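Local coordinates for protein nitrite oxidoreductase subunit A (Kuenenia stuttgartiensis, PDB 7B04) that is a molybdopterin oxidoreductase-family subunit, similar to NarG, that holds two MD1 molecules, a molybdenum atom and an iron/sulfur cluster (SF4), at residues 701-707 with 719-725; 130-134 with 727-731; 97-101 with 793-799. One frame throughout, in Å; residues are numbered along the deposited sequence.

Overall arrangement
Contact 1 lies between the other two, its centre about 16 Å from that of contact 2 and about 18 Å from that of contact 3. Glu702 OE2 of contact 1 probably accepts the N-H of Val728 in contact 2, and Glu702 OE1 lies against Arg130. Ile719 N probably bonds to Gly797 O of contact 3, where strands 716-720 and 798-800 are neighbours in one antiparallel sheet. Contacts 2 and 3 do not touch; their nearest atoms are about 20 Å apart. The Phe703 side chain of contact 1 is about 4 Å from MD1. The Leu131 side chain of contact 2 is about 8 Å from MD1, and that of Tyr98 in contact 3 about 10 Å from SF4.

Contact 1. Residues 701-707 with 719-725; sequences VEFQEFE and IWGKTGI
Phe703 meets Trp720 in the packed part of this contact. The Phe703 ring and the five-membered ring of Trp720 have planes about 30° apart and centroids 5.0 Å apart. They are slid so far that they barely overlap. The CD2-CE2 side of Phe703 lies by the NE1, CE2 and CZ2 atoms of the indole. Trp720 CG sits between its backbone N and carbonyl carbon (chi1 79°), which carries the indole across to the other segment. There Glu707 CB stands over the six-membered ring of Trp720, 4.2 Å from its centroid. The Glu707 carboxylate is turned elsewhere, and its OE2 accepts the N-H of Gly235. The backbones of Glu707 and Trp720 form an antiparallel hydrogen-bonded pair: Glu707 N to Trp720 O is 2.9 Å, and Trp720 N to Glu707 O is 3.2 Å. Farther along, Lys722 N bonds to Phe703 O at 2.7 Å, and Ile725 N to Val701 O at 3.0 Å.

The outer side is looser. The extended chain of Lys722, an exposed residue, crosses the Phe706 ring at about a right angle. Lys722 CD lies over one face of Phe706, 4.0 Å from the ring centroid. Lys722 NZ and Glu705 OE1 carry opposite charges but do not touch, at 4.6 Å. That oxygen instead accepts the N-H of Phe706.

Strands 707-709 and 716-720 form a beta hairpin, and this contact closes its open end. Phe703 lines the MD1 pocket, and Trp720, packed against it, is probably a second-shell residue of that site.

Contact 2. Residues 130-134 with 727-731; sequences RLRYP and PVYES
Arg132 and Tyr729 are neighbours on two irregular backbones that run nearly the same way, 19° apart, and are joined by a hydrogen bond from Glu730 N to Arg132 O, 3.0 Å long. The donor is tilted 29° from the carbonyl plane. Next to this bond, Glu730 is the centre of an inverse gamma turn, closed by a weak bond from Ser731 N to Tyr729 O.

The Tyr729 ring carries most of the side-chain contact. Arg132 CG lies over the centre of one face of the Tyr729 ring, 3.6 Å from the centroid, in a CH-pi contact. Arg132 CD continues past the ring, 3.6 Å from Tyr729 CE1. The chain then bends at chi3 (-54°), and the guanidinium plane is steeply inclined to the ring rather than stacked on it. Val728 CG1, from the same segment as the ring, covers part of the opposite face. Arg130 comes at the ring obliquely, with Arg130 CG 3.5 Å from Tyr729 CE2. The guanidinium of Arg130 has its polar partners elsewhere: NH1 is paired with Glu702 OE1, at a modelled distance too short to be taken literally, and NE and NH2 bond to backbone oxygens of Ile682 and Val125.

Glu730 makes lighter contacts with Tyr133 and Pro134. Glu730 OE1 is 3.9 Å from Tyr133 CB, and its charge is paired with Arg171. The Tyr729 hydroxyl bonds to the backbone O of His200 of subunit C, and Val202 of that subunit packs on the Tyr729 side chain.

The two arginines offer their methylenes to the ring, and no salt bridge crosses the contact. One backbone bond and apolar packing hold the segments together, and the tyrosine carries the junction on to subunit C.

Contact 3. Residues 97-101 with 793-799; sequences NYSDL and YGEPGVA
Ser99 and Tyr793 meet where the loop 97-101 lies against the segment that leads into strand 798-800. The Tyr793 side chain can be followed along the loop. Tyr793 CB sits beside Ser99, 3.3 Å from Ser99 OG and 3.5 Å from Ser99 O. The ring then runs on past the next residue, with Tyr793 CD1 3.8 Å from Asp100 O. Tyr793 CE1 reaches Leu101, 4.0 Å from Leu101 CA. At the tip, Tyr793 OH lies 4.0 Å from Leu101 CD2, the two side chains lying alongside and pointing the same way. Elsewhere the ring meets Tyr783 in an edge-to-face pair and touches Asp787 and Ile788 of helix 785-788.

Polar contact between the segments is slight. Ser99 OG gives a weak hydrogen bond to Tyr793 O, 2.8 Å away. The alpha carbon of Gly794 makes a CA-H...O contact with Asn97 O.

A second apolar centre forms at Tyr98 and Val798. Val798 CG1 stands over the middle of the Tyr98 ring, 3.4 Å from the centroid and only 6° off the normal. With CG1 anti to the backbone N (chi1 -172°), CG2 is left to touch the ring near CE1 and CZ. Glu795 CB comes in at the ring edge, near its plane. The Tyr98 hydroxyl bonds to Asp94, and Phe716 meets the ring edge-to-face. Asp100 points away from this packing and has a long, weak ion pair with Arg402 of subunit B.

The chemistry is mainly that of rings against aliphatic groups. The loop packs on residues 793-795 and on Val798 mainly through apolar contact, with a weak side-chain hydrogen bond and CA-H...O contacts besides.

Contact 1. Residues 701-707 with 719-725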
loop_
_atom_site.group_PDB
_atom_site.type_symbol
_atom_site.label_atom_id
_atom_site.label_comp_id
_atom_site.label_asym_id
_atom_site.label_seq_id
_atom_site.Cartn_x
_atom_site.Cartn_y
_atom_site.Cartn_z
ATOM N N VAL B 701 -18.642 -1.153 -5.604
ATOM C CA VAL B 701 -19.487 -2.248 -5.135
ATOM C C VAL B 701 -20.956 -1.868 -5.057
ATOM O O VAL B 701 -21.796 -2.744 -4.791
ATOM C CB VAL B 701 -19.054 -2.750 -3.742
ATOM C CG1 VAL B 701 -17.656 -3.314 -3.798
ATOM C CG2 VAL B 701 -19.146 -1.629 -2.720
ATOM N N GLU B 702 -21.301 -0.602 -5.272
ATOM C CA GLU B 702 -22.695 -0.179 -5.262
ATOM C C GLU B 702 -23.125 0.362 -6.619
ATOM O O GLU B 702 -23.968 1.254 -6.703
ATOM C CB GLU B 702 -22.943 0.875 -4.186
ATOM C CG GLU B 702 -22.029 0.792 -2.984
ATOM C CD GLU B 702 -21.995 2.091 -2.208
ATOM O OE1 GLU B 702 -21.112 2.928 -2.486
ATOM O OE2 GLU B 702 -22.862 2.286 -1.333
ATOM N N PHE B 703 -22.606 -0.201 -7.705
ATOM C CA PHE B 703 -22.959 0.304 -9.022
ATOM C C PHE B 703 -24.328 -0.243 -9.395
ATOM O O PHE B 703 -24.560 -1.453 -9.319
ATOM C CB PHE B 703 -21.925 -0.116 -10.067
ATOM C CG PHE B 703 -20.738 0.803 -10.171
ATOM C CD1 PHE B 703 -20.738 2.043 -9.558
ATOM C CD2 PHE B 703 -19.627 0.427 -10.905
ATOM C CE1 PHE B 703 -19.642 2.882 -9.665
ATOM C CE2 PHE B 703 -18.533 1.261 -11.016
ATOM C CZ PHE B 703 -18.540 2.489 -10.396
ATOM N N GLN B 704 -25.251 0.649 -9.752
ATOM C CA GLN B 704 -26.563 0.261 -10.249
ATOM C C GLN B 704 -26.644 0.299 -11.771
ATOM O O GLN B 704 -27.746 0.292 -12.328
ATOM C CB GLN B 704 -27.637 1.161 -9.639
ATOM C CG GLN B 704 -27.974 0.834 -8.197
ATOM C CD GLN B 704 -28.637 1.995 -7.484
ATOM O OE1 GLN B 704 -28.506 3.148 -7.895
ATOM N NE2 GLN B 704 -29.365 1.694 -6.417
ATOM N N GLU B 705 -25.500 0.323 -12.449
ATOM C CA GLU B 705 -25.446 0.335 -13.903
ATOM C C GLU B 705 -24.072 -0.179 -14.306
ATOM O O GLU B 705 -23.108 -0.076 -13.544
ATOM C CB GLU B 705 -25.721 1.748 -14.442
ATOM C CG GLU B 705 -25.546 1.965 -15.940
ATOM C CD GLU B 705 -26.597 1.255 -16.770
ATOM O OE1 GLU B 705 -26.406 0.062 -17.082
ATOM O OE2 GLU B 705 -27.616 1.892 -17.112
ATOM N N PHE B 706 -23.988 -0.726 -15.515
ATOM C CA PHE B 706 -22.754 -1.372 -15.939
ATOM C C PHE B 706 -21.683 -0.340 -16.275
ATOM O O PHE B 706 -21.975 0.806 -16.626
ATOM C CB PHE B 706 -23.011 -2.282 -17.138
ATOM C CG PHE B 706 -23.983 -3.389 -16.853
ATOM C CD1 PHE B 706 -23.654 -4.400 -15.967
ATOM C CD2 PHE B 706 -25.219 -3.424 -17.476
ATOM C CE1 PHE B 706 -24.544 -5.420 -15.695
ATOM C CE2 PHE B 706 -26.112 -4.445 -17.214
ATOM C CZ PHE B 706 -25.771 -5.447 -16.325
ATOM N N GLU B 707 -20.424 -0.759 -16.153
ATOM C CA GLU B 707 -19.298 0.122 -16.421
ATOM C C GLU B 707 -18.164 -0.653 -17.079
ATOM O O GLU B 707 -17.958 -1.837 -16.809
ATOM C CB GLU B 707 -18.798 0.791 -15.136
ATOM C CG GLU B 707 -17.883 1.957 -15.401
ATOM C CD GLU B 707 -18.582 3.059 -16.170
ATOM O OE1 GLU B 707 -19.757 3.344 -15.865
ATOM O OE2 GLU B 707 -17.972 3.622 -17.100
ATOM N N ILE B 719 -15.922 -5.575 -17.152
ATOM C CA ILE B 719 -17.222 -4.907 -17.130
ATOM C C ILE B 719 -17.957 -5.390 -15.889
ATOM O O ILE B 719 -18.022 -6.601 -15.633
ATOM C CB ILE B 719 -18.065 -5.193 -18.388
ATOM C CG1 ILE B 719 -17.254 -4.966 -19.666
ATOM C CG2 ILE B 719 -19.285 -4.291 -18.408
ATOM C CD1 ILE B 719 -18.098 -4.976 -20.939
ATOM N N TRP B 720 -18.470 -4.450 -15.096
ATOM C CA TRP B 720 -19.107 -4.811 -13.838
ATOM C C TRP B 720 -20.223 -3.822 -13.507
ATOM O O TRP B 720 -20.333 -2.737 -14.093
ATOM C CB TRP B 720 -18.083 -4.884 -12.714
ATOM C CG TRP B 720 -17.676 -3.572 -12.160
ATOM C CD1 TRP B 720 -18.081 -3.027 -10.981
ATOM C CD2 TRP B 720 -16.776 -2.629 -12.756
ATOM N NE1 TRP B 720 -17.479 -1.808 -10.796
ATOM C CE2 TRP B 720 -16.677 -1.538 -11.874
ATOM C CE3 TRP B 720 -16.046 -2.602 -13.945
ATOM C CZ2 TRP B 720 -15.878 -0.433 -12.139
ATOM C CZ3 TRP B 720 -15.253 -1.499 -14.208
ATOM C CH2 TRP B 720 -15.175 -0.432 -13.310
ATOM N N GLY B 721 -21.105 -4.257 -12.619
ATOM C CA GLY B 721 -22.195 -3.449 -12.100
ATOM C C GLY B 721 -23.404 -4.267 -11.689
ATOM O O GLY B 721 -23.608 -5.396 -12.131
ATOM N N LYS B 722 -24.273 -3.646 -10.897
ATOM C CA LYS B 722 -25.542 -4.156 -10.387
ATOM C C LYS B 722 -25.454 -5.446 -9.597
ATOM O O LYS B 722 -26.501 -5.965 -9.188
ATOM C CB LYS B 722 -26.545 -4.423 -11.513
ATOM C CG LYS B 722 -26.608 -3.415 -12.633
ATOM C CD LYS B 722 -27.560 -3.963 -13.685
ATOM C CE LYS B 722 -28.072 -2.876 -14.599
ATOM N NZ LYS B 722 -29.053 -3.404 -15.593
ATOM N N THR B 723 -24.263 -5.967 -9.324
ATOM C CA THR B 723 -24.145 -7.263 -8.668
ATOM C C THR B 723 -23.660 -7.160 -7.225
ATOM O O THR B 723 -23.473 -8.188 -6.560
ATOM C CB THR B 723 -23.217 -8.168 -9.480
ATOM O OG1 THR B 723 -23.303 -9.523 -9.013
ATOM C CG2 THR B 723 -21.790 -7.680 -9.370
ATOM N N GLY B 724 -23.454 -5.951 -6.723
ATOM C CA GLY B 724 -22.926 -5.742 -5.380
ATOM C C GLY B 724 -24.018 -5.485 -4.361
ATOM O O GLY B 724 -25.085 -6.113 -4.381
ATOM N N ILE B 725 -23.767 -4.518 -3.484
ATOM C CA ILE B 725 -24.687 -4.166 -2.419
ATOM C C ILE B 725 -25.500 -2.949 -2.840
ATOM O O ILE B 725 -25.123 -2.188 -3.738
ATOM C CB ILE B 725 -23.946 -3.896 -1.088
ATOM C CG1 ILE B 725 -23.002 -2.701 -1.229
ATOM C CG2 ILE B 725 -23.184 -5.138 -0.636
ATOM C CD1 ILE B 725 -22.412 -2.222 0.089
#

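Contact 2. Residues 130-134 with 727-731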
loop_
_atom_site.group_PDB
_atom_site.type_symbol
_atom_site.label_atom_id
_atom_site.label_comp_id
_atom_site.label_asym_id
_atom_site.label_seq_id
_atom_site.Cartn_x
_atom_site.Cartn_y
_atom_site.Cartn_z
ATOM N N ARG B 130 -17.283 8.704 4.647
ATOM C CA ARG B 130 -18.156 8.503 3.502
ATOM C C ARG B 130 -19.059 9.700 3.230
ATOM O O ARG B 130 -19.572 10.339 4.153
ATOM C CB ARG B 130 -19.017 7.266 3.748
ATOM C CG ARG B 130 -19.740 6.780 2.536
ATOM C CD ARG B 130 -18.813 5.979 1.667
ATOM N NE ARG B 130 -19.314 5.917 0.303
ATOM C CZ ARG B 130 -19.990 4.888 -0.186
ATOM N NH1 ARG B 130 -20.415 4.910 -1.440
ATOM N NH2 ARG B 130 -20.243 3.838 0.584
ATOM N N LEU B 131 -19.246 10.003 1.945
ATOM C CA LEU B 131 -20.276 10.949 1.543
ATOM C C LEU B 131 -21.641 10.283 1.658
ATOM O O LEU B 131 -21.823 9.132 1.251
ATOM C CB LEU B 131 -20.051 11.422 0.108
ATOM C CG LEU B 131 -19.108 12.602 -0.127
ATOM C CD1 LEU B 131 -19.007 12.903 -1.614
ATOM C CD2 LEU B 131 -19.583 13.825 0.639
ATOM N N ARG B 132 -22.608 11.004 2.220
ATOM C CA ARG B 132 -23.912 10.426 2.500
ATOM C C ARG B 132 -25.062 11.059 1.734
ATOM O O ARG B 132 -26.094 10.401 1.558
ATOM C CB ARG B 132 -24.226 10.512 4.001
ATOM C CG ARG B 132 -23.205 9.841 4.896
ATOM C CD ARG B 132 -23.668 9.851 6.342
ATOM N NE ARG B 132 -23.992 11.198 6.802
ATOM C CZ ARG B 132 -23.093 12.077 7.236
ATOM N NH1 ARG B 132 -21.809 11.750 7.270
ATOM N NH2 ARG B 132 -23.476 13.280 7.638
ATOM N N TYR B 133 -24.914 12.290 1.260
ATOM C CA TYR B 133 -26.002 13.013 0.620
ATOM C C TYR B 133 -25.413 14.215 -0.103
ATOM O O TYR B 133 -24.309 14.662 0.232
ATOM C CB TYR B 133 -27.046 13.462 1.655
ATOM C CG TYR B 133 -26.444 14.017 2.930
ATOM C CD1 TYR B 133 -26.280 13.217 4.053
ATOM C CD2 TYR B 133 -26.030 15.340 3.006
ATOM C CE1 TYR B 133 -25.729 13.719 5.218
ATOM C CE2 TYR B 133 -25.481 15.852 4.167
ATOM C CZ TYR B 133 -25.331 15.038 5.270
ATOM O OH TYR B 133 -24.781 15.544 6.426
ATOM N N PRO B 134 -26.112 14.749 -1.107
ATOM C CA PRO B 134 -25.576 15.900 -1.844
ATOM C C PRO B 134 -25.325 17.087 -0.926
ATOM O O PRO B 134 -26.079 17.341 0.015
ATOM C CB PRO B 134 -26.672 16.203 -2.872
ATOM C CG PRO B 134 -27.381 14.905 -3.054
ATOM C CD PRO B 134 -27.361 14.245 -1.707
ATOM N N PRO B 727 -26.886 0.825 -2.426
ATOM C CA PRO B 727 -26.174 2.018 -1.951
ATOM C C PRO B 727 -26.368 2.240 -0.460
ATOM O O PRO B 727 -27.491 2.266 0.047
ATOM C CB PRO B 727 -26.794 3.147 -2.780
ATOM C CG PRO B 727 -27.244 2.481 -4.028
ATOM C CD PRO B 727 -27.713 1.115 -3.610
ATOM N N VAL B 728 -25.246 2.401 0.243
ATOM C CA VAL B 728 -25.281 2.567 1.690
ATOM C C VAL B 728 -25.948 3.886 2.057
ATOM O O VAL B 728 -26.697 3.969 3.039
ATOM C CB VAL B 728 -23.856 2.468 2.263
ATOM C CG1 VAL B 728 -23.895 2.404 3.761
ATOM C CG2 VAL B 728 -23.149 1.245 1.705
ATOM N N TYR B 729 -25.698 4.933 1.274
ATOM C CA TYR B 729 -26.309 6.230 1.527
ATOM C C TYR B 729 -26.996 6.753 0.268
ATOM O O TYR B 729 -27.133 6.022 -0.719
ATOM C CB TYR B 729 -25.253 7.214 2.028
ATOM C CG TYR B 729 -24.516 6.750 3.271
ATOM C CD1 TYR B 729 -25.098 6.854 4.528
ATOM C CD2 TYR B 729 -23.240 6.207 3.185
ATOM C CE1 TYR B 729 -24.429 6.432 5.665
ATOM C CE2 TYR B 729 -22.564 5.781 4.316
ATOM C CZ TYR B 729 -23.164 5.898 5.554
ATOM O OH TYR B 729 -22.496 5.478 6.683
ATOM N N GLU B 730 -27.419 8.018 0.288
ATOM C CA GLU B 730 -28.167 8.619 -0.819
ATOM C C GLU B 730 -27.220 8.956 -1.968
ATOM O O GLU B 730 -26.856 10.110 -2.208
ATOM C CB GLU B 730 -28.924 9.851 -0.345
ATOM C CG GLU B 730 -29.922 10.387 -1.356
ATOM C CD GLU B 730 -30.687 11.589 -0.844
ATOM O OE1 GLU B 730 -30.376 12.064 0.269
ATOM O OE2 GLU B 730 -31.600 12.060 -1.555
ATOM N N SER B 731 -26.813 7.918 -2.691
ATOM C CA SER B 731 -25.873 8.054 -3.795
ATOM C C SER B 731 -26.517 7.620 -5.106
ATOM O O SER B 731 -27.490 6.860 -5.126
ATOM C CB SER B 731 -24.600 7.234 -3.551
ATOM O OG SER B 731 -24.866 5.845 -3.640
#

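Contact 3. Residues 97-101 with 793-799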
loop_
_atom_site.group_PDB
_atom_site.type_symbol
_atom_site.label_atom_id
_atom_site.label_comp_id
_atom_site.label_asym_id
_atom_site.label_seq_id
_atom_site.Cartn_x
_atom_site.Cartn_y
_atom_site.Cartn_z
ATOM N N ASN B 97 -8.888 -18.305 -16.965
ATOM C CA ASN B 97 -10.120 -18.299 -17.738
ATOM C C ASN B 97 -10.238 -17.114 -18.686
ATOM O O ASN B 97 -11.147 -17.104 -19.523
ATOM C CB ASN B 97 -11.325 -18.316 -16.794
ATOM C CG ASN B 97 -11.359 -19.556 -15.918
ATOM O OD1 ASN B 97 -11.062 -20.658 -16.377
ATOM N ND2 ASN B 97 -11.722 -19.380 -14.652
ATOM N N TYR B 98 -9.349 -16.126 -18.594
ATOM C CA TYR B 98 -9.456 -14.970 -19.476
ATOM C C TYR B 98 -9.088 -15.361 -20.907
ATOM O O TYR B 98 -8.111 -16.078 -21.134
ATOM C CB TYR B 98 -8.544 -13.837 -18.996
ATOM C CG TYR B 98 -8.899 -13.235 -17.651
ATOM C CD1 TYR B 98 -10.040 -13.627 -16.960
ATOM C CD2 TYR B 98 -8.090 -12.263 -17.078
ATOM C CE1 TYR B 98 -10.355 -13.074 -15.730
ATOM C CE2 TYR B 98 -8.396 -11.704 -15.855
ATOM C CZ TYR B 98 -9.530 -12.110 -15.186
ATOM O OH TYR B 98 -9.833 -11.549 -13.968
ATOM N N SER B 99 -9.872 -14.873 -21.881
ATOM C CA SER B 99 -9.694 -15.215 -23.294
ATOM C C SER B 99 -10.264 -14.088 -24.159
ATOM O O SER B 99 -10.950 -13.195 -23.648
ATOM C CB SER B 99 -10.338 -16.568 -23.601
ATOM O OG SER B 99 -11.748 -16.470 -23.531
ATOM N N ASP B 100 -9.991 -14.167 -25.449
ATOM C CA ASP B 100 -10.458 -13.160 -26.425
ATOM C C ASP B 100 -11.414 -13.822 -27.412
ATOM O O ASP B 100 -11.572 -15.022 -27.368
ATOM C CB ASP B 100 -9.271 -12.498 -27.105
ATOM C CG ASP B 100 -8.472 -13.454 -27.948
ATOM O OD1 ASP B 100 -7.273 -13.398 -27.880
ATOM O OD2 ASP B 100 -9.070 -14.198 -28.679
ATOM N N LEU B 101 -11.827 -13.056 -28.407
ATOM C CA LEU B 101 -12.758 -13.502 -29.466
ATOM C C LEU B 101 -12.146 -14.673 -30.217
ATOM O O LEU B 101 -12.871 -15.584 -30.550
ATOM C CB LEU B 101 -12.869 -12.364 -30.480
ATOM C CG LEU B 101 -13.903 -11.292 -30.202
ATOM C CD1 LEU B 101 -13.533 -10.050 -30.948
ATOM C CD2 LEU B 101 -15.266 -11.744 -30.645
ATOM N N TYR B 793 -16.297 -15.393 -22.890
ATOM C CA TYR B 793 -14.829 -15.516 -23.059
ATOM C C TYR B 793 -14.200 -15.892 -21.723
ATOM O O TYR B 793 -13.172 -15.370 -21.382
ATOM C CB TYR B 793 -14.244 -14.278 -23.741
ATOM C CG TYR B 793 -15.150 -13.695 -24.787
ATOM C CD1 TYR B 793 -15.045 -14.047 -26.119
ATOM C CD2 TYR B 793 -16.151 -12.823 -24.429
ATOM C CE1 TYR B 793 -15.907 -13.531 -27.066
ATOM C CE2 TYR B 793 -17.017 -12.298 -25.362
ATOM C CZ TYR B 793 -16.890 -12.646 -26.685
ATOM O OH TYR B 793 -17.755 -12.097 -27.574
ATOM N N GLY B 794 -14.882 -16.708 -20.939
ATOM C CA GLY B 794 -14.302 -17.143 -19.681
ATOM C C GLY B 794 -15.005 -16.650 -18.431
ATOM O O GLY B 794 -16.131 -17.065 -18.143
ATOM N N GLU B 795 -14.342 -15.777 -17.673
ATOM C CA GLU B 795 -14.928 -15.222 -16.462
ATOM C C GLU B 795 -16.143 -14.358 -16.808
ATOM O O GLU B 795 -16.158 -13.675 -17.835
ATOM C CB GLU B 795 -13.887 -14.397 -15.705
ATOM C CG GLU B 795 -14.276 -13.982 -14.290
ATOM C CD GLU B 795 -14.394 -15.160 -13.338
ATOM O OE1 GLU B 795 -13.732 -16.193 -13.576
ATOM O OE2 GLU B 795 -15.157 -15.054 -12.354
ATOM N N PRO B 796 -17.179 -14.358 -15.952
ATOM C CA PRO B 796 -18.422 -13.649 -16.294
ATOM C C PRO B 796 -18.309 -12.131 -16.290
ATOM O O PRO B 796 -19.329 -11.441 -16.236
ATOM C CB PRO B 796 -19.404 -14.126 -15.214
ATOM C CG PRO B 796 -18.878 -15.440 -14.787
ATOM C CD PRO B 796 -17.388 -15.312 -14.848
ATOM N N GLY B 797 -17.097 -11.593 -16.288
ATOM C CA GLY B 797 -16.950 -10.155 -16.388
ATOM C C GLY B 797 -15.745 -9.716 -17.194
ATOM O O GLY B 797 -15.448 -8.518 -17.254
ATOM N N VAL B 798 -15.049 -10.658 -17.832
ATOM C CA VAL B 798 -13.746 -10.368 -18.416
ATOM C C VAL B 798 -13.640 -10.878 -19.846
ATOM O O VAL B 798 -14.199 -11.918 -20.210
ATOM C CB VAL B 798 -12.609 -10.976 -17.557
ATOM C CG1 VAL B 798 -11.240 -10.525 -18.055
ATOM C CG2 VAL B 798 -12.790 -10.624 -16.090
ATOM N N ALA B 799 -12.916 -10.113 -20.658
ATOM C CA ALA B 799 -12.460 -10.509 -21.982
ATOM C C ALA B 799 -11.093 -9.869 -22.183
ATOM O O ALA B 799 -10.602 -9.138 -21.318
ATOM C CB ALA B 799 -13.452 -10.100 -23.073
#